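Long-range contact in 2'-deoxycytidine 5'-triphosphate deaminase (Agrobacterium tumefaciens, PDB 2R9Q), which probably catalyses the hydrolytic deamination of dCTP to dUTP, supplying the precursor of thymidylate: residues D44-F58 and T88-L100. Numbering follows the deposited sequence.
Sequences DLRLGSKAYRVRASF and TGCVYIVPLMESL
Strands 50-54 and 91-96 run antiparallel, 4.4 Å apart at an angle of 150°, in a sheet of the N-terminal dUTPase-like domain; Tyr52 and Ile93 form a hydrogen-bonded pair, with Tyr52 N to Ile93 O and Ile93 N to Tyr52 O both 2.7 Å. Toward Gly48 the pairing shifts by two residues, and one water bridges Lys50 O and Pro95 O, the latter also accepting Gly48 N. Beyond the break Met97 N still donates to Arg46 O, and after the corner at Met97 the side chain of Glu98, bent at chi2 (68°), reaches back to Arg46: Glu98 OE1 accepts Arg46 N at 2.8 Å almost straight, while Glu98 OE2 accepts Arg46 NE at 3.0 Å in the guanidinium plane, a syn-side salt bridge. Ser29 OG hydrogen-bonds to both Arg46 NH1 and Glu98 OE2. Met97 CE lies over one guanidinium face. On the face carrying Val54 and Ile93, Val54 CG1 meets Ile93 CG1 at 3.8 Å and Phe58 CE2 approaches Ile93 CG1. Arg53, on the other face, lays CB and CG against Tyr92 CE1 and sends NE to Glu87 of a neighbouring subunit. At the far end a water accepts from Val91 N and donates to Val54 O at 2.6 Å.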
loop_
_atom_site.group_PDB
_atom_site.type_symbol
_atom_site.label_atom_id
_atom_site.label_comp_id
_atom_site.label_asym_id
_atom_site.label_seq_id
_atom_site.Cartn_x
_atom_site.Cartn_y
_atom_site.Cartn_z
ATOM N N ASP B 44 -27.050 5.304 21.445
ATOM C CA ASP B 44 -26.788 5.039 20.021
ATOM C C ASP B 44 -27.413 6.080 19.098
ATOM O O ASP B 44 -28.532 6.552 19.323
ATOM C CB ASP B 44 -27.267 3.650 19.608
ATOM C CG ASP B 44 -26.357 2.551 20.124
ATOM O OD1 ASP B 44 -25.442 2.870 20.929
ATOM O OD2 ASP B 44 -26.558 1.383 19.711
ATOM N N LEU B 45 -26.632 6.431 18.084
ATOM C CA LEU B 45 -27.009 7.369 17.055
ATOM C C LEU B 45 -27.242 6.610 15.758
ATOM O O LEU B 45 -26.514 5.685 15.437
ATOM C CB LEU B 45 -25.914 8.428 16.857
ATOM C CG LEU B 45 -25.537 9.316 18.034
ATOM C CD1 LEU B 45 -24.182 9.991 17.719
ATOM C CD2 LEU B 45 -26.654 10.318 18.339
ATOM N N ARG B 46 -28.262 7.015 15.025
ATOM C CA ARG B 46 -28.672 6.353 13.817
ATOM C C ARG B 46 -28.426 7.240 12.618
ATOM O O ARG B 46 -28.671 8.428 12.664
ATOM C CB ARG B 46 -30.172 6.020 13.858
ATOM C CG ARG B 46 -30.633 5.091 14.957
ATOM C CD ARG B 46 -32.134 4.936 14.956
ATOM N NE ARG B 46 -32.846 6.118 15.469
ATOM C CZ ARG B 46 -34.167 6.165 15.663
ATOM N NH1 ARG B 46 -34.737 7.270 16.111
ATOM N NH2 ARG B 46 -34.924 5.110 15.422
ATOM N N LEU B 47 -27.987 6.613 11.539
ATOM C CA LEU B 47 -27.876 7.247 10.229
ATOM C C LEU B 47 -29.228 7.643 9.650
ATOM O O LEU B 47 -30.244 6.909 9.764
ATOM C CB LEU B 47 -27.169 6.328 9.207
ATOM C CG LEU B 47 -25.843 5.649 9.578
ATOM C CD1 LEU B 47 -25.263 4.918 8.363
ATOM C CD2 LEU B 47 -24.868 6.635 10.190
ATOM N N GLY B 48 -29.213 8.821 9.045
ATOM C CA GLY B 48 -30.298 9.311 8.214
ATOM C C GLY B 48 -30.328 8.622 6.842
ATOM O O GLY B 48 -29.702 7.585 6.645
ATOM N N SER B 49 -31.084 9.215 5.922
ATOM C CA SER B 49 -31.342 8.663 4.580
ATOM C C SER B 49 -30.329 9.011 3.462
ATOM O O SER B 49 -30.407 8.448 2.389
ATOM C CB SER B 49 -32.728 9.126 4.124
ATOM O OG SER B 49 -33.726 8.768 5.067
ATOM N N LYS B 50 -29.410 9.943 3.712
ATOM C CA LYS B 50 -28.455 10.405 2.712
ATOM C C LYS B 50 -27.029 10.306 3.287
ATOM O O LYS B 50 -26.777 10.707 4.442
ATOM C CB LYS B 50 -28.653 11.889 2.370
ATOM C CG LYS B 50 -29.901 12.427 1.657
ATOM C CD LYS B 50 -29.517 13.951 1.264
ATOM C CE LYS B 50 -30.582 14.846 0.426
ATOM N NZ LYS B 50 -29.929 16.053 -0.392
ATOM N N ALA B 51 -26.104 9.809 2.480
ATOM C CA ALA B 51 -24.678 9.933 2.737
ATOM C C ALA B 51 -24.023 10.814 1.663
ATOM O O ALA B 51 -24.404 10.808 0.491
ATOM C CB ALA B 51 -24.003 8.564 2.797
ATOM N N TYR B 52 -23.046 11.597 2.091
ATOM C CA TYR B 52 -22.306 12.443 1.201
ATOM C C TYR B 52 -20.876 11.967 1.113
ATOM O O TYR B 52 -20.167 11.896 2.107
ATOM C CB TYR B 52 -22.346 13.883 1.665
ATOM C CG TYR B 52 -23.711 14.495 1.710
ATOM C CD1 TYR B 52 -24.386 14.833 0.541
ATOM C CD2 TYR B 52 -24.342 14.729 2.931
ATOM C CE1 TYR B 52 -25.640 15.430 0.596
ATOM C CE2 TYR B 52 -25.575 15.310 2.992
ATOM C CZ TYR B 52 -26.229 15.671 1.823
ATOM O OH TYR B 52 -27.494 16.238 1.916
ATOM N N ARG B 53 -20.490 11.595 -0.094
ATOM C CA ARG B 53 -19.167 11.162 -0.362
ATOM C C ARG B 53 -18.298 12.407 -0.562
ATOM O O ARG B 53 -18.646 13.308 -1.298
ATOM C CB ARG B 53 -19.117 10.219 -1.543
ATOM C CG ARG B 53 -17.757 9.561 -1.661
ATOM C CD ARG B 53 -17.214 9.715 -2.983
ATOM N NE ARG B 53 -15.994 8.928 -3.173
ATOM C CZ ARG B 53 -14.797 9.442 -3.426
ATOM N NH1 ARG B 53 -14.601 10.749 -3.478
ATOM N NH2 ARG B 53 -13.787 8.640 -3.617
ATOM N N VAL B 54 -17.223 12.475 0.211
ATOM C CA VAL B 54 -16.350 13.646 0.223
ATOM C C VAL B 54 -14.921 13.245 -0.142
ATOM O O VAL B 54 -14.531 12.093 -0.074
ATOM C CB VAL B 54 -16.467 14.513 1.562
ATOM C CG1 VAL B 54 -17.907 15.038 1.727
ATOM C CG2 VAL B 54 -15.971 13.770 2.825
ATOM N N ARG B 55 -14.199 14.231 -0.624
ATOM C CA ARG B 55 -12.801 14.132 -1.014
ATOM C C ARG B 55 -11.940 14.099 0.253
ATOM O O ARG B 55 -10.961 13.399 0.319
ATOM C CB ARG B 55 -12.502 15.336 -1.936
ATOM C CG ARG B 55 -11.078 15.794 -2.151
ATOM C CD ARG B 55 -10.520 15.090 -3.331
ATOM N NE ARG B 55 -9.257 15.606 -3.819
ATOM C CZ ARG B 55 -9.112 16.746 -4.508
ATOM N NH1 ARG B 55 -10.142 17.550 -4.753
ATOM N NH2 ARG B 55 -7.904 17.086 -4.951
ATOM N N ALA B 56 -12.353 14.837 1.272
ATOM C CA ALA B 56 -11.633 14.875 2.525
ATOM C C ALA B 56 -12.526 15.242 3.703
ATOM O O ALA B 56 -13.495 15.957 3.550
ATOM C CB ALA B 56 -10.453 15.865 2.417
ATOM N N SER B 57 -12.162 14.726 4.869
ATOM C CA SER B 57 -12.588 15.240 6.165
ATOM C C SER B 57 -12.176 16.715 6.413
ATOM O O SER B 57 -11.168 17.195 5.923
ATOM C CB SER B 57 -11.987 14.355 7.267
ATOM O OG SER B 57 -12.243 14.861 8.562
ATOM N N PHE B 58 -12.975 17.404 7.203
ATOM C CA PHE B 58 -12.827 18.826 7.445
ATOM C C PHE B 58 -13.327 19.188 8.829
ATOM O O PHE B 58 -14.115 18.472 9.421
ATOM C CB PHE B 58 -13.587 19.619 6.381
ATOM C CG PHE B 58 -15.063 19.346 6.336
ATOM C CD1 PHE B 58 -15.952 20.206 6.939
ATOM C CD2 PHE B 58 -15.564 18.244 5.646
ATOM C CE1 PHE B 58 -17.302 19.984 6.874
ATOM C CE2 PHE B 58 -16.908 17.998 5.583
ATOM C CZ PHE B 58 -17.793 18.868 6.214
ATOM N N THR B 88 -13.479 1.044 1.527
ATOM C CA THR B 88 -12.307 1.371 2.319
ATOM C C THR B 88 -11.537 2.534 1.674
ATOM O O THR B 88 -11.510 2.684 0.467
ATOM C CB THR B 88 -11.392 0.164 2.568
ATOM O OG1 THR B 88 -10.766 -0.205 1.348
ATOM C CG2 THR B 88 -12.164 -1.010 3.132
ATOM N N GLY B 89 -10.990 3.396 2.511
ATOM C CA GLY B 89 -10.194 4.527 2.053
ATOM C C GLY B 89 -11.026 5.701 1.611
ATOM O O GLY B 89 -10.490 6.689 1.134
ATOM N N CYS B 90 -12.341 5.592 1.739
ATOM C CA CYS B 90 -13.283 6.601 1.229
ATOM C C CYS B 90 -13.952 7.252 2.393
ATOM O O CYS B 90 -14.135 6.604 3.398
ATOM C CB CYS B 90 -14.331 5.985 0.293
ATOM S SG CYS B 90 -13.637 5.364 -1.220
ATOM N N VAL B 91 -14.298 8.533 2.229
ATOM C CA VAL B 91 -14.817 9.356 3.308
ATOM C C VAL B 91 -16.248 9.763 2.963
ATOM O O VAL B 91 -16.551 10.200 1.853
ATOM C CB VAL B 91 -13.879 10.581 3.619
ATOM C CG1 VAL B 91 -14.294 11.308 4.875
ATOM C CG2 VAL B 91 -12.423 10.146 3.708
ATOM N N TYR B 92 -17.129 9.545 3.921
ATOM C CA TYR B 92 -18.549 9.851 3.796
ATOM C C TYR B 92 -19.013 10.665 4.979
ATOM O O TYR B 92 -18.613 10.402 6.099
ATOM C CB TYR B 92 -19.390 8.556 3.702
ATOM C CG TYR B 92 -18.946 7.579 2.635
ATOM C CD1 TYR B 92 -19.438 7.655 1.342
ATOM C CD2 TYR B 92 -18.036 6.587 2.928
ATOM C CE1 TYR B 92 -19.036 6.768 0.373
ATOM C CE2 TYR B 92 -17.618 5.690 1.977
ATOM C CZ TYR B 92 -18.118 5.773 0.696
ATOM O OH TYR B 92 -17.688 4.856 -0.232
ATOM N N ILE B 93 -19.818 11.686 4.729
ATOM C CA ILE B 93 -20.511 12.424 5.799
ATOM C C ILE B 93 -21.993 12.059 5.746
ATOM O O ILE B 93 -22.595 12.012 4.675
ATOM C CB ILE B 93 -20.333 13.976 5.721
ATOM C CG1 ILE B 93 -18.884 14.367 5.384
ATOM C CG2 ILE B 93 -20.766 14.651 7.021
ATOM C CD1 ILE B 93 -17.909 14.038 6.398
ATOM N N VAL B 94 -22.546 11.751 6.921
ATOM C CA VAL B 94 -23.917 11.275 7.075
ATOM C C VAL B 94 -24.653 12.071 8.156
ATOM O O VAL B 94 -24.286 11.998 9.336
ATOM C CB VAL B 94 -23.957 9.769 7.369
ATOM C CG1 VAL B 94 -25.378 9.298 7.495
ATOM C CG2 VAL B 94 -23.239 9.027 6.279
ATOM N N PRO B 95 -25.674 12.865 7.752
ATOM C CA PRO B 95 -26.591 13.416 8.759
ATOM C C PRO B 95 -27.250 12.327 9.567
ATOM O O PRO B 95 -27.715 11.322 9.029
ATOM C CB PRO B 95 -27.615 14.228 7.937
ATOM C CG PRO B 95 -26.884 14.588 6.672
ATOM C CD PRO B 95 -25.995 13.367 6.407
ATOM N N LEU B 96 -27.248 12.535 10.874
ATOM C CA LEU B 96 -27.780 11.586 11.791
ATOM C C LEU B 96 -29.245 11.933 12.020
ATOM O O LEU B 96 -29.643 13.083 11.876
ATOM C CB LEU B 96 -26.942 11.584 13.078
ATOM C CG LEU B 96 -25.476 11.107 13.018
ATOM C CD1 LEU B 96 -24.755 11.419 14.350
ATOM C CD2 LEU B 96 -25.346 9.636 12.653
ATOM N N MET B 97 -30.057 10.924 12.326
ATOM C CA MET B 97 -31.469 11.135 12.691
ATOM C C MET B 97 -31.647 11.981 14.010
ATOM O O MET B 97 -32.562 12.784 14.146
ATOM C CB MET B 97 -32.170 9.783 12.794
ATOM C CG MET B 97 -32.332 9.016 11.480
ATOM S SD MET B 97 -33.085 7.360 11.655
ATOM C CE MET B 97 -34.663 7.772 12.364
ATOM N N GLU B 98 -30.738 11.822 14.961
ATOM C CA GLU B 98 -30.828 12.534 16.234
ATOM C C GLU B 98 -30.307 13.957 16.160
ATOM O O GLU B 98 -29.313 14.230 15.496
ATOM C CB GLU B 98 -30.099 11.777 17.333
ATOM C CG GLU B 98 -30.787 10.482 17.736
ATOM C CD GLU B 98 -30.746 9.423 16.644
ATOM O OE1 GLU B 98 -29.663 9.234 16.020
ATOM O OE2 GLU B 98 -31.795 8.797 16.410
ATOM N N SER B 99 -31.011 14.868 16.819
ATOM C CA SER B 99 -30.560 16.256 16.959
ATOM C C SER B 99 -30.779 16.733 18.391
ATOM O O SER B 99 -31.472 16.075 19.183
ATOM C CB SER B 99 -31.150 17.218 15.875
ATOM O OG SER B 99 -32.525 17.535 16.004
ATOM N N LEU B 100 -30.130 17.846 18.719
ATOM C CA LEU B 100 -30.048 18.299 20.097
ATOM C C LEU B 100 -30.557 19.733 20.320
ATOM O O LEU B 100 -30.487 20.580 19.438
ATOM C CB LEU B 100 -28.611 18.150 20.617
ATOM C CG LEU B 100 -28.001 16.741 20.665
ATOM C CD1 LEU B 100 -26.516 16.856 20.977
ATOM C CD2 LEU B 100 -28.727 15.799 21.675
HETATM O O HOH W 1 -28.537 11.569 6.354
HETATM O O HOH W 2 -13.409 9.786 -0.405
#